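Local coordinates for repeat Five Residue (Rfr) protein or pentapeptide repeat protein (Cyanothece, PDB 2O6W) that is of unknown function and folds as a pentapeptide-repeat protein whose chain coils into a right-handed quadrilateral beta helix, at residues K54-N62 with S75-L83; L123-L133 with E142-D150. All blocks are in the same frame, centred on the assembly; numbering follows the deposited sequence.

Interaction 1: residues K54-N62 with S75-L83; sequences KPVDLTRAN and SIILENAIL
Leu58 N donates to Ile77 O at 2.7 Å, while Ile77 N returns a bond to Val56 O, approaching almost in line with the carbonyl. The pairing then recurs along the two segments: Arg60 N reaches Glu79 O at 3.0 Å, and Ile82 N reaches Ala61 O with an N-H...O angle of 170°. Both segments bend through type II turns, Leu58 to Ala61 and Leu78 to Ala81, so that one turn lies over the other, and Arg60 CA-H also points at Asn80 O.

On the outer side Asp57 OD1 takes two bonds from Thr59, one from its N in an Asx turn and one from OG1 at 2.7 Å on the syn lone pair. With CG opposite its own N and beside the carbonyl carbon (chi1 -161°), the Asp57 carboxylate leans toward the following residues and meets Thr59. Ile77 CG2 packs 3.6 Å from Thr59 OG1, and its CD1 meets Pro55 CG. One water donates to both Thr59 OG1 and Glu79 OE2; a second accepts from Arg60 NH1, at the guanidinium edge, and donates to Asn80 OD1. At the far end Asn62 ND2 lies 3.7 Å from Ile82 CD1, and Asn62 OD1 is hydrogen-bonded to Ser64 OG.

Inside, Leu58 CD1 touches Ile76 CD1 at 3.5 Å, and Leu58 CB meets Leu78 CD2, the two side chains running alongside each other. Leu9 of helix 2-10 touches Val56 and Leu58. The chemistry is thus split: aliphatic side chains pack in the interior, backbone bonds join successive turns, and the outer surface mixes polar groups and water with Pro55, Ile77 and Ile82.

Interaction 2: residues L123-L133 with E142-D150; sequences LRGAILTGVNL and ETDKNTVWD
Glu142 OE1 is gripped by two nitrogens of Arg124, NH1 at 2.6 Å and NH2 at 2.7 Å, in an end-on salt bridge. The oxygen lies in the guanidinium plane, but the carboxylate is turned 87° to it: NH2 uses the anti lone pair, whereas NH1 comes from above the carboxylate plane. Glu142 CB sits over one guanidinium face. Replacing Arg124 by an alanine removes both donors and would probably leave the Glu142 carboxylate without its charged mate and freer to turn.

Next door, Asp144 OD1 accepts from Gly125 N at 3.0 Å. Its CG stands between N and the carbonyl carbon (chi1 61°), which turns the carboxylate toward the Leu123-Ala126 turn. Thr147 OG1 lies 2.8 Å from Leu123 O. Farther on, Val148 N bonds to Ala126 O, and Leu128 N to Val148 O at 2.7 Å with an N-H...O angle of 170°.

Toward the C terminus Trp149 packs on leucines: Leu133 CD1 meets its ring edge 3.9 Å from CZ3, and Leu128 CD2 approaches the same atom. Two waters donate to Trp149 O, one also donating to Leu128 O. The C-terminal segment therefore finishes the coil with charged and polar side chains at one end and an indole against leucines at the other.

From the N terminus, helix 2-10 comes first and packs against the interior side of 54-62. Interaction 1 then joins that segment to 75-83 and closes a loop with 12 intervening residues, linking consecutive turns of the coil near its N-terminal end. The chain continues through further repeats to 123-133, where interaction 2 opens; it closes across 8 residues at 142-150, the C terminus. The two loops are in series, neither nesting nor crossing. The centres of interactions 1 and 2 lie 20 Å apart and the nearest atoms of the two about 8 Å apart, without touching. Interaction 1 thus belongs to the repeating body, while interaction 2 joins the turn at 123-133 to the C-terminal segment that finishes the coil.

Interaction 1: residues K54-N62 with S75-L83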
ATOM      1  N   LYS A  54       3.262 -15.656   1.807  1.00 59.10           N
ATOM      2  CA  LYS A  54       3.615 -14.601   2.752  1.00 55.54           C
ATOM      3  C   LYS A  54       3.322 -13.216   2.199  1.00 51.17           C
ATOM      4  O   LYS A  54       3.401 -12.980   0.992  1.00 49.61           O
ATOM      5  CB  LYS A  54       5.102 -14.682   3.133  1.00 57.62           C
ATOM      6  CG  LYS A  54       6.060 -14.597   1.947  1.00 60.57           C
ATOM      7  CD  LYS A  54       7.476 -14.194   2.369  1.00 63.54           C
ATOM      8  CE  LYS A  54       7.526 -12.734   2.836  1.00 66.08           C
ATOM      9  NZ  LYS A  54       8.894 -12.271   3.241  1.00 66.33           N
ATOM     10  N   PRO A  55       2.968 -12.277   3.083  1.00 47.37           N
ATOM     11  CA  PRO A  55       2.671 -10.904   2.670  1.00 45.20           C
ATOM     12  C   PRO A  55       3.959 -10.145   2.334  1.00 41.41           C
ATOM     13  O   PRO A  55       4.991 -10.354   2.968  1.00 41.44           O
ATOM     14  CB  PRO A  55       1.948 -10.332   3.888  1.00 44.83           C
ATOM     15  CG  PRO A  55       2.597 -11.049   5.019  1.00 45.47           C
ATOM     16  CD  PRO A  55       2.691 -12.467   4.518  1.00 45.82           C
ATOM     17  N   VAL A  56       3.896  -9.281   1.326  1.00 37.76           N
ATOM     18  CA  VAL A  56       5.062  -8.507   0.927  1.00 35.18           C
ATOM     19  C   VAL A  56       5.458  -7.580   2.074  1.00 33.63           C
ATOM     20  O   VAL A  56       4.613  -6.904   2.658  1.00 31.90           O
ATOM     21  CB  VAL A  56       4.762  -7.693  -0.345  1.00 35.53           C
ATOM     22  CG1 VAL A  56       5.948  -6.819  -0.708  1.00 34.75           C
ATOM     23  CG2 VAL A  56       4.433  -8.644  -1.492  1.00 36.01           C
ATOM     24  N   ASP A  57       6.745  -7.562   2.400  1.00 33.46           N
ATOM     25  CA  ASP A  57       7.232  -6.739   3.499  1.00 35.63           C
ATOM     26  C   ASP A  57       7.963  -5.485   3.011  1.00 35.53           C
ATOM     27  O   ASP A  57       9.061  -5.563   2.448  1.00 35.71           O
ATOM     28  CB  ASP A  57       8.160  -7.567   4.389  1.00 35.61           C
ATOM     29  CG  ASP A  57       8.340  -6.962   5.758  1.00 41.60           C
ATOM     30  OD1 ASP A  57       8.408  -5.716   5.856  1.00 42.51           O
ATOM     31  OD2 ASP A  57       8.431  -7.730   6.748  1.00 47.55           O
ATOM     32  N   LEU A  58       7.349  -4.330   3.243  1.00 33.64           N
ATOM     33  CA  LEU A  58       7.924  -3.056   2.833  1.00 34.18           C
ATOM     34  C   LEU A  58       8.123  -2.120   4.025  1.00 33.05           C
ATOM     35  O   LEU A  58       7.955  -0.902   3.916  1.00 32.87           O
ATOM     36  CB  LEU A  58       7.031  -2.400   1.770  1.00 34.01           C
ATOM     37  CG  LEU A  58       7.017  -3.076   0.387  1.00 36.43           C
ATOM     38  CD1 LEU A  58       5.897  -2.504  -0.474  1.00 35.45           C
ATOM     39  CD2 LEU A  58       8.366  -2.868  -0.295  1.00 34.48           C
ATOM     40  N   THR A  59       8.489  -2.712   5.159  1.00 31.65           N
ATOM     41  CA  THR A  59       8.739  -1.981   6.394  1.00 30.77           C
ATOM     42  C   THR A  59       9.817  -0.942   6.164  1.00 31.88           C
ATOM     43  O   THR A  59      10.847  -1.234   5.547  1.00 32.50           O
ATOM     44  CB  THR A  59       9.242  -2.922   7.519  1.00 31.73           C
ATOM     45  OG1 THR A  59       8.221  -3.870   7.846  1.00 30.06           O
ATOM     46  CG2 THR A  59       9.626  -2.120   8.764  1.00 25.73           C
ATOM     47  N   ARG A  60       9.575   0.258   6.682  1.00 31.95           N
ATOM     48  CA  ARG A  60      10.499   1.382   6.574  1.00 33.41           C
ATOM     49  C   ARG A  60      10.900   1.748   5.143  1.00 34.30           C
ATOM     50  O   ARG A  60      11.877   2.468   4.935  1.00 34.86           O
ATOM     51  CB  ARG A  60      11.755   1.112   7.407  1.00 34.40           C
ATOM     52  CG  ARG A  60      11.508   0.962   8.920  1.00 38.27           C
ATOM     53  CD  ARG A  60      12.824   0.867   9.699  1.00 39.76           C
ATOM     54  NE  ARG A  60      13.687  -0.183   9.158  1.00 44.53           N
ATOM     55  CZ  ARG A  60      13.553  -1.477   9.438  1.00 47.10           C
ATOM     56  NH1 ARG A  60      12.595  -1.885  10.263  1.00 48.51           N
ATOM     57  NH2 ARG A  60      14.366  -2.362   8.878  1.00 47.76           N
ATOM     58  N   ALA A  61      10.159   1.255   4.155  1.00 33.36           N
ATOM     59  CA  ALA A  61      10.477   1.570   2.767  1.00 34.16           C
ATOM     60  C   ALA A  61      10.050   3.000   2.437  1.00 34.58           C
ATOM     61  O   ALA A  61       9.142   3.549   3.061  1.00 35.53           O
ATOM     62  CB  ALA A  61       9.782   0.591   1.829  1.00 31.77           C
ATOM     63  N   ASN A  62      10.719   3.608   1.465  1.00 35.22           N
ATOM     64  CA  ASN A  62      10.373   4.957   1.051  1.00 33.94           C
ATOM     65  C   ASN A  62       9.780   4.852  -0.351  1.00 33.56           C
ATOM     66  O   ASN A  62      10.475   4.499  -1.300  1.00 34.52           O
ATOM     67  CB  ASN A  62      11.602   5.865   1.019  1.00 33.87           C
ATOM     68  CG  ASN A  62      11.231   7.343   0.917  1.00 37.00           C
ATOM     69  OD1 ASN A  62      10.286   7.719   0.217  1.00 36.43           O
ATOM     70  ND2 ASN A  62      11.986   8.187   1.601  1.00 39.41           N
ATOM     71  N   SER A  75      -2.954  -7.044   2.468  1.00 33.10           N
ATOM     72  CA  SER A  75      -2.154  -7.624   3.547  1.00 33.66           C
ATOM     73  C   SER A  75      -0.685  -7.213   3.515  1.00 32.50           C
ATOM     74  O   SER A  75       0.153  -7.825   4.179  1.00 32.29           O
ATOM     75  CB  SER A  75      -2.253  -9.151   3.513  1.00 33.53           C
ATOM     76  OG  SER A  75      -3.601  -9.567   3.677  1.00 37.84           O
ATOM     77  N   ILE A  76      -0.374  -6.172   2.758  1.00 31.14           N
ATOM     78  CA  ILE A  76       1.000  -5.709   2.660  1.00 32.43           C
ATOM     79  C   ILE A  76       1.475  -5.093   3.972  1.00 32.47           C
ATOM     80  O   ILE A  76       0.671  -4.577   4.757  1.00 33.25           O
ATOM     81  CB  ILE A  76       1.146  -4.663   1.543  1.00 30.92           C
ATOM     82  CG1 ILE A  76       2.596  -4.612   1.064  1.00 29.83           C
ATOM     83  CG2 ILE A  76       0.722  -3.301   2.059  1.00 29.49           C
ATOM     84  CD1 ILE A  76       2.754  -3.939  -0.274  1.00 31.67           C
ATOM     85  N   ILE A  77       2.784  -5.141   4.199  1.00 32.49           N
ATOM     86  CA  ILE A  77       3.373  -4.585   5.414  1.00 32.33           C
ATOM     87  C   ILE A  77       4.130  -3.289   5.104  1.00 32.66           C
ATOM     88  O   ILE A  77       5.225  -3.305   4.540  1.00 30.22           O
ATOM     89  CB  ILE A  77       4.323  -5.613   6.076  1.00 32.36           C
ATOM     90  CG1 ILE A  77       3.547  -6.902   6.372  1.00 31.07           C
ATOM     91  CG2 ILE A  77       4.880  -5.063   7.381  1.00 31.89           C
ATOM     92  CD1 ILE A  77       4.390  -8.002   6.964  1.00 31.08           C
ATOM     93  N   LEU A  78       3.515  -2.167   5.467  1.00 31.72           N
ATOM     94  CA  LEU A  78       4.094  -0.851   5.241  1.00 32.24           C
ATOM     95  C   LEU A  78       4.309  -0.134   6.569  1.00 33.89           C
ATOM     96  O   LEU A  78       4.153   1.085   6.669  1.00 34.74           O
ATOM     97  CB  LEU A  78       3.177  -0.016   4.340  1.00 29.05           C
ATOM     98  CG  LEU A  78       3.168  -0.388   2.856  1.00 30.27           C
ATOM     99  CD1 LEU A  78       2.061   0.363   2.136  1.00 29.44           C
ATOM    100  CD2 LEU A  78       4.518  -0.051   2.239  1.00 27.08           C
ATOM    101  N   GLU A  79       4.662  -0.895   7.595  1.00 35.49           N
ATOM    102  CA  GLU A  79       4.889  -0.312   8.908  1.00 37.08           C
ATOM    103  C   GLU A  79       6.050   0.678   8.847  1.00 35.10           C
ATOM    104  O   GLU A  79       7.096   0.384   8.278  1.00 33.92           O
ATOM    105  CB  GLU A  79       5.175  -1.419   9.924  1.00 40.73           C
ATOM    106  CG  GLU A  79       5.305  -0.932  11.355  1.00 48.26           C
ATOM    107  CD  GLU A  79       5.257  -2.068  12.367  1.00 54.58           C
ATOM    108  OE1 GLU A  79       5.376  -1.785  13.583  1.00 57.55           O
ATOM    109  OE2 GLU A  79       5.095  -3.243  11.953  1.00 57.21           O
ATOM    110  N   ASN A  80       5.840   1.860   9.412  1.00 35.64           N
ATOM    111  CA  ASN A  80       6.852   2.905   9.435  1.00 36.64           C
ATOM    112  C   ASN A  80       7.386   3.235   8.045  1.00 36.34           C
ATOM    113  O   ASN A  80       8.535   3.651   7.885  1.00 35.82           O
ATOM    114  CB  ASN A  80       7.992   2.489  10.363  1.00 38.68           C
ATOM    115  CG  ASN A  80       7.544   2.385  11.810  1.00 42.10           C
ATOM    116  OD1 ASN A  80       8.138   1.661  12.610  1.00 45.12           O
ATOM    117  ND2 ASN A  80       6.491   3.119  12.155  1.00 42.00           N
ATOM    118  N   ALA A  81       6.540   3.057   7.038  1.00 34.87           N
ATOM    119  CA  ALA A  81       6.924   3.341   5.665  1.00 33.66           C
ATOM    120  C   ALA A  81       6.686   4.813   5.340  1.00 34.22           C
ATOM    121  O   ALA A  81       5.830   5.465   5.940  1.00 35.04           O
ATOM    122  CB  ALA A  81       6.126   2.467   4.722  1.00 32.79           C
ATOM    123  N   ILE A  82       7.449   5.338   4.393  1.00 33.55           N
ATOM    124  CA  ILE A  82       7.307   6.729   3.979  1.00 32.85           C
ATOM    125  C   ILE A  82       6.571   6.727   2.643  1.00 32.88           C
ATOM    126  O   ILE A  82       7.070   6.190   1.651  1.00 30.77           O
ATOM    127  CB  ILE A  82       8.699   7.402   3.821  1.00 34.13           C
ATOM    128  CG1 ILE A  82       9.454   7.319   5.155  1.00 33.87           C
ATOM    129  CG2 ILE A  82       8.545   8.850   3.367  1.00 29.49           C
ATOM    130  CD1 ILE A  82      10.892   7.750   5.083  1.00 37.60           C
ATOM    131  N   LEU A  83       5.384   7.327   2.625  1.00 33.02           N
ATOM    132  CA  LEU A  83       4.560   7.375   1.425  1.00 33.86           C
ATOM    133  C   LEU A  83       4.056   8.790   1.154  1.00 34.18           C
ATOM    134  O   LEU A  83       2.872   9.000   0.893  1.00 34.66           O
ATOM    135  CB  LEU A  83       3.369   6.421   1.590  1.00 34.22           C
ATOM    136  CG  LEU A  83       3.731   4.998   2.021  1.00 36.21           C
ATOM    137  CD1 LEU A  83       2.496   4.224   2.410  1.00 37.52           C
ATOM    138  CD2 LEU A  83       4.458   4.304   0.890  1.00 38.93           C
TER
HETATM  139  O   HOH W   1       7.440  -4.432  10.397  1.00 53.36           O
HETATM  140  O   HOH W   2      10.148  -0.819  11.796  1.00 56.16           O

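Interaction 2: residues L123-L133 with E142-D150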
ATOM      1  N   LEU A 123      -1.886  11.340   8.142  1.00 35.07           N
ATOM      2  CA  LEU A 123      -2.740  11.588   6.989  1.00 34.30           C
ATOM      3  C   LEU A 123      -2.917  13.068   6.666  1.00 35.14           C
ATOM      4  O   LEU A 123      -3.914  13.454   6.053  1.00 34.46           O
ATOM      5  CB  LEU A 123      -4.115  10.957   7.204  1.00 34.98           C
ATOM      6  CG  LEU A 123      -4.233   9.449   6.989  1.00 36.30           C
ATOM      7  CD1 LEU A 123      -3.203   8.711   7.820  1.00 37.15           C
ATOM      8  CD2 LEU A 123      -5.639   9.012   7.367  1.00 38.39           C
ATOM      9  N   ARG A 124      -1.955  13.892   7.071  1.00 35.49           N
ATOM     10  CA  ARG A 124      -2.021  15.327   6.808  1.00 37.92           C
ATOM     11  C   ARG A 124      -2.017  15.621   5.318  1.00 38.53           C
ATOM     12  O   ARG A 124      -1.096  15.225   4.607  1.00 41.71           O
ATOM     13  CB  ARG A 124      -0.834  16.055   7.441  1.00 39.51           C
ATOM     14  CG  ARG A 124      -0.873  16.145   8.943  1.00 43.40           C
ATOM     15  CD  ARG A 124       0.278  16.990   9.462  1.00 48.32           C
ATOM     16  NE  ARG A 124       0.251  17.082  10.917  1.00 53.05           N
ATOM     17  CZ  ARG A 124       0.712  16.145  11.738  1.00 55.79           C
ATOM     18  NH1 ARG A 124       1.252  15.035  11.254  1.00 55.73           N
ATOM     19  NH2 ARG A 124       0.614  16.309  13.052  1.00 58.23           N
ATOM     20  N   GLY A 125      -3.045  16.319   4.850  1.00 38.05           N
ATOM     21  CA  GLY A 125      -3.123  16.668   3.446  1.00 37.80           C
ATOM     22  C   GLY A 125      -3.462  15.509   2.535  1.00 39.21           C
ATOM     23  O   GLY A 125      -3.617  15.691   1.326  1.00 41.71           O
ATOM     24  N   ALA A 126      -3.582  14.314   3.101  1.00 38.79           N
ATOM     25  CA  ALA A 126      -3.902  13.131   2.302  1.00 37.24           C
ATOM     26  C   ALA A 126      -5.338  13.184   1.814  1.00 36.92           C
ATOM     27  O   ALA A 126      -6.197  13.755   2.482  1.00 36.51           O
ATOM     28  CB  ALA A 126      -3.690  11.881   3.127  1.00 36.87           C
ATOM     29  N   ILE A 127      -5.613  12.608   0.649  1.00 35.12           N
ATOM     30  CA  ILE A 127      -6.985  12.622   0.161  1.00 35.81           C
ATOM     31  C   ILE A 127      -7.593  11.214   0.265  1.00 35.91           C
ATOM     32  O   ILE A 127      -7.093  10.266  -0.337  1.00 34.77           O
ATOM     33  CB  ILE A 127      -7.072  13.231  -1.308  1.00 37.20           C
ATOM     34  CG1 ILE A 127      -7.478  12.177  -2.326  1.00 36.65           C
ATOM     35  CG2 ILE A 127      -5.756  13.904  -1.692  1.00 37.27           C
ATOM     36  CD1 ILE A 127      -8.965  12.085  -2.501  1.00 37.90           C
ATOM     37  N   LEU A 128      -8.658  11.074   1.059  1.00 36.02           N
ATOM     38  CA  LEU A 128      -9.291   9.764   1.236  1.00 36.31           C
ATOM     39  C   LEU A 128     -10.720   9.633   0.702  1.00 35.65           C
ATOM     40  O   LEU A 128     -11.508   8.830   1.192  1.00 35.62           O
ATOM     41  CB  LEU A 128      -9.248   9.343   2.713  1.00 37.97           C
ATOM     42  CG  LEU A 128      -7.839   9.247   3.311  1.00 38.96           C
ATOM     43  CD1 LEU A 128      -7.481  10.587   3.926  1.00 40.51           C
ATOM     44  CD2 LEU A 128      -7.772   8.163   4.374  1.00 40.54           C
ATOM     45  N   THR A 129     -11.027  10.407  -0.329  1.00 35.99           N
ATOM     46  CA  THR A 129     -12.337  10.394  -0.964  1.00 36.48           C
ATOM     47  C   THR A 129     -12.728   9.016  -1.504  1.00 36.34           C
ATOM     48  O   THR A 129     -11.936   8.360  -2.178  1.00 37.07           O
ATOM     49  CB  THR A 129     -12.364  11.377  -2.138  1.00 36.04           C
ATOM     50  OG1 THR A 129     -11.907  12.655  -1.694  1.00 38.48           O
ATOM     51  CG2 THR A 129     -13.763  11.504  -2.696  1.00 38.15           C
ATOM     52  N   GLY A 130     -13.960   8.598  -1.220  1.00 36.28           N
ATOM     53  CA  GLY A 130     -14.450   7.313  -1.691  1.00 36.45           C
ATOM     54  C   GLY A 130     -13.769   6.089  -1.100  1.00 36.64           C
ATOM     55  O   GLY A 130     -13.935   4.982  -1.606  1.00 36.05           O
ATOM     56  N   VAL A 131     -13.009   6.275  -0.031  1.00 37.15           N
ATOM     57  CA  VAL A 131     -12.312   5.162   0.596  1.00 39.04           C
ATOM     58  C   VAL A 131     -13.217   4.259   1.434  1.00 42.04           C
ATOM     59  O   VAL A 131     -14.110   4.736   2.139  1.00 42.20           O
ATOM     60  CB  VAL A 131     -11.170   5.665   1.501  1.00 38.19           C
ATOM     61  CG1 VAL A 131     -10.634   4.524   2.337  1.00 36.71           C
ATOM     62  CG2 VAL A 131     -10.053   6.255   0.651  1.00 38.10           C
ATOM     63  N   ASN A 132     -12.987   2.951   1.349  1.00 44.76           N
ATOM     64  CA  ASN A 132     -13.761   1.987   2.133  1.00 47.37           C
ATOM     65  C   ASN A 132     -13.070   1.847   3.495  1.00 48.45           C
ATOM     66  O   ASN A 132     -12.011   1.232   3.599  1.00 47.21           O
ATOM     67  CB  ASN A 132     -13.819   0.630   1.412  1.00 47.64           C
ATOM     68  CG  ASN A 132     -14.506  -0.452   2.244  1.00 49.87           C
ATOM     69  OD1 ASN A 132     -15.265  -0.154   3.170  1.00 52.85           O
ATOM     70  ND2 ASN A 132     -14.253  -1.709   1.907  1.00 49.86           N
ATOM     71  N   LEU A 133     -13.676   2.432   4.527  1.00 50.52           N
ATOM     72  CA  LEU A 133     -13.124   2.406   5.880  1.00 53.70           C
ATOM     73  C   LEU A 133     -13.819   1.395   6.783  1.00 56.92           C
ATOM     74  O   LEU A 133     -13.940   1.609   7.995  1.00 58.00           O
ATOM     75  CB  LEU A 133     -13.223   3.799   6.511  1.00 51.73           C
ATOM     76  CG  LEU A 133     -12.459   4.919   5.803  1.00 50.94           C
ATOM     77  CD1 LEU A 133     -12.826   6.269   6.405  1.00 49.48           C
ATOM     78  CD2 LEU A 133     -10.969   4.657   5.918  1.00 48.85           C
ATOM     79  N   GLU A 142      -3.086  11.320  12.348  1.00 42.21           N
ATOM     80  CA  GLU A 142      -2.919  12.764  12.390  1.00 45.43           C
ATOM     81  C   GLU A 142      -3.537  13.353  11.123  1.00 46.61           C
ATOM     82  O   GLU A 142      -3.376  12.806  10.032  1.00 47.50           O
ATOM     83  CB  GLU A 142      -1.431  13.114  12.455  1.00 48.74           C
ATOM     84  CG  GLU A 142      -0.677  12.420  13.582  1.00 57.08           C
ATOM     85  CD  GLU A 142       0.841  12.578  13.472  1.00 62.14           C
ATOM     86  OE1 GLU A 142       1.329  13.729  13.505  1.00 63.49           O
ATOM     87  OE2 GLU A 142       1.547  11.548  13.354  1.00 64.74           O
ATOM     88  N   THR A 143      -4.258  14.459  11.268  1.00 46.88           N
ATOM     89  CA  THR A 143      -4.890  15.101  10.122  1.00 47.79           C
ATOM     90  C   THR A 143      -4.773  16.616  10.222  1.00 47.98           C
ATOM     91  O   THR A 143      -4.196  17.140  11.169  1.00 49.17           O
ATOM     92  CB  THR A 143      -6.385  14.724  10.019  1.00 47.93           C
ATOM     93  OG1 THR A 143      -7.051  15.064  11.240  1.00 49.75           O
ATOM     94  CG2 THR A 143      -6.544  13.235   9.756  1.00 45.61           C
ATOM     95  N   ASP A 144      -5.311  17.317   9.234  1.00 47.58           N
ATOM     96  CA  ASP A 144      -5.275  18.770   9.235  1.00 47.35           C
ATOM     97  C   ASP A 144      -6.360  19.296   8.313  1.00 47.42           C
ATOM     98  O   ASP A 144      -7.135  18.519   7.750  1.00 47.21           O
ATOM     99  CB  ASP A 144      -3.901  19.275   8.791  1.00 48.28           C
ATOM    100  CG  ASP A 144      -3.535  18.834   7.385  1.00 51.00           C
ATOM    101  OD1 ASP A 144      -4.374  18.193   6.711  1.00 51.57           O
ATOM    102  OD2 ASP A 144      -2.402  19.136   6.947  1.00 50.63           O
ATOM    103  N   LYS A 145      -6.424  20.611   8.149  1.00 48.38           N
ATOM    104  CA  LYS A 145      -7.448  21.200   7.289  1.00 49.08           C
ATOM    105  C   LYS A 145      -7.309  20.745   5.836  1.00 47.86           C
ATOM    106  O   LYS A 145      -8.266  20.806   5.068  1.00 47.96           O
ATOM    107  CB  LYS A 145      -7.379  22.729   7.365  1.00 51.76           C
ATOM    108  CG  LYS A 145      -6.074  23.323   6.866  1.00 55.98           C
ATOM    109  CD  LYS A 145      -6.129  24.842   6.823  1.00 59.55           C
ATOM    110  CE  LYS A 145      -4.827  25.425   6.285  1.00 61.38           C
ATOM    111  NZ  LYS A 145      -4.839  26.914   6.246  1.00 63.12           N
ATOM    112  N   ASN A 146      -6.113  20.285   5.470  1.00 46.77           N
ATOM    113  CA  ASN A 146      -5.837  19.826   4.110  1.00 44.43           C
ATOM    114  C   ASN A 146      -6.287  18.387   3.844  1.00 41.93           C
ATOM    115  O   ASN A 146      -6.413  17.978   2.692  1.00 41.30           O
ATOM    116  CB  ASN A 146      -4.344  19.960   3.817  1.00 46.33           C
ATOM    117  CG  ASN A 146      -3.885  21.409   3.793  1.00 49.40           C
ATOM    118  OD1 ASN A 146      -2.874  21.764   4.406  1.00 50.81           O
ATOM    119  ND2 ASN A 146      -4.625  22.251   3.075  1.00 48.11           N
ATOM    120  N   THR A 147      -6.513  17.625   4.913  1.00 38.93           N
ATOM    121  CA  THR A 147      -6.960  16.242   4.804  1.00 36.00           C
ATOM    122  C   THR A 147      -8.369  16.257   4.232  1.00 37.24           C
ATOM    123  O   THR A 147      -9.259  16.918   4.771  1.00 40.59           O
ATOM    124  CB  THR A 147      -6.992  15.550   6.188  1.00 35.06           C
ATOM    125  OG1 THR A 147      -5.666  15.494   6.731  1.00 31.89           O
ATOM    126  CG2 THR A 147      -7.559  14.142   6.080  1.00 31.85           C
ATOM    127  N   VAL A 148      -8.570  15.524   3.147  1.00 36.54           N
ATOM    128  CA  VAL A 148      -9.863  15.464   2.483  1.00 36.01           C
ATOM    129  C   VAL A 148     -10.520  14.113   2.706  1.00 36.51           C
ATOM    130  O   VAL A 148      -9.914  13.085   2.436  1.00 38.34           O
ATOM    131  CB  VAL A 148      -9.685  15.695   0.976  1.00 36.41           C
ATOM    132  CG1 VAL A 148     -11.035  15.700   0.277  1.00 32.62           C
ATOM    133  CG2 VAL A 148      -8.938  16.997   0.751  1.00 34.75           C
ATOM    134  N   TRP A 149     -11.760  14.117   3.192  1.00 38.26           N
ATOM    135  CA  TRP A 149     -12.481  12.873   3.450  1.00 39.74           C
ATOM    136  C   TRP A 149     -13.630  12.644   2.476  1.00 43.52           C
ATOM    137  O   TRP A 149     -14.073  11.511   2.287  1.00 44.46           O
ATOM    138  CB  TRP A 149     -13.033  12.857   4.876  1.00 36.16           C
ATOM    139  CG  TRP A 149     -11.982  12.872   5.943  1.00 37.32           C
ATOM    140  CD1 TRP A 149     -11.439  13.967   6.553  1.00 36.03           C
ATOM    141  CD2 TRP A 149     -11.336  11.728   6.521  1.00 35.76           C
ATOM    142  NE1 TRP A 149     -10.499  13.574   7.481  1.00 37.36           N
ATOM    143  CE2 TRP A 149     -10.417  12.208   7.481  1.00 35.96           C
ATOM    144  CE3 TRP A 149     -11.452  10.346   6.324  1.00 35.06           C
ATOM    145  CZ2 TRP A 149      -9.609  11.352   8.237  1.00 36.03           C
ATOM    146  CZ3 TRP A 149     -10.649   9.492   7.076  1.00 35.50           C
ATOM    147  CH2 TRP A 149      -9.740  10.002   8.025  1.00 35.42           C
ATOM    148  N   ASP A 150     -14.113  13.723   1.867  1.00 47.24           N
ATOM    149  CA  ASP A 150     -15.218  13.645   0.919  1.00 51.05           C
ATOM    150  C   ASP A 150     -14.929  14.382  -0.384  1.00 52.94           C
ATOM    151  O   ASP A 150     -13.949  15.158  -0.422  1.00 54.78           O
ATOM    152  CB  ASP A 150     -16.481  14.230   1.550  1.00 52.48           C
ATOM    153  CG  ASP A 150     -17.029  13.364   2.653  1.00 56.07           C
ATOM    154  OD1 ASP A 150     -17.465  12.227   2.350  1.00 57.99           O
ATOM    155  OD2 ASP A 150     -17.024  13.814   3.823  1.00 56.51           O
ATOM    156  OXT ASP A 150     -15.708  14.186  -1.343  1.00 53.77           O
TER
HETATM  157  O   HOH W   3     -13.393   9.229   3.391  1.00 35.98           O
HETATM  158  O   HOH W   4     -15.646  10.026   0.627  1.00 37.48           O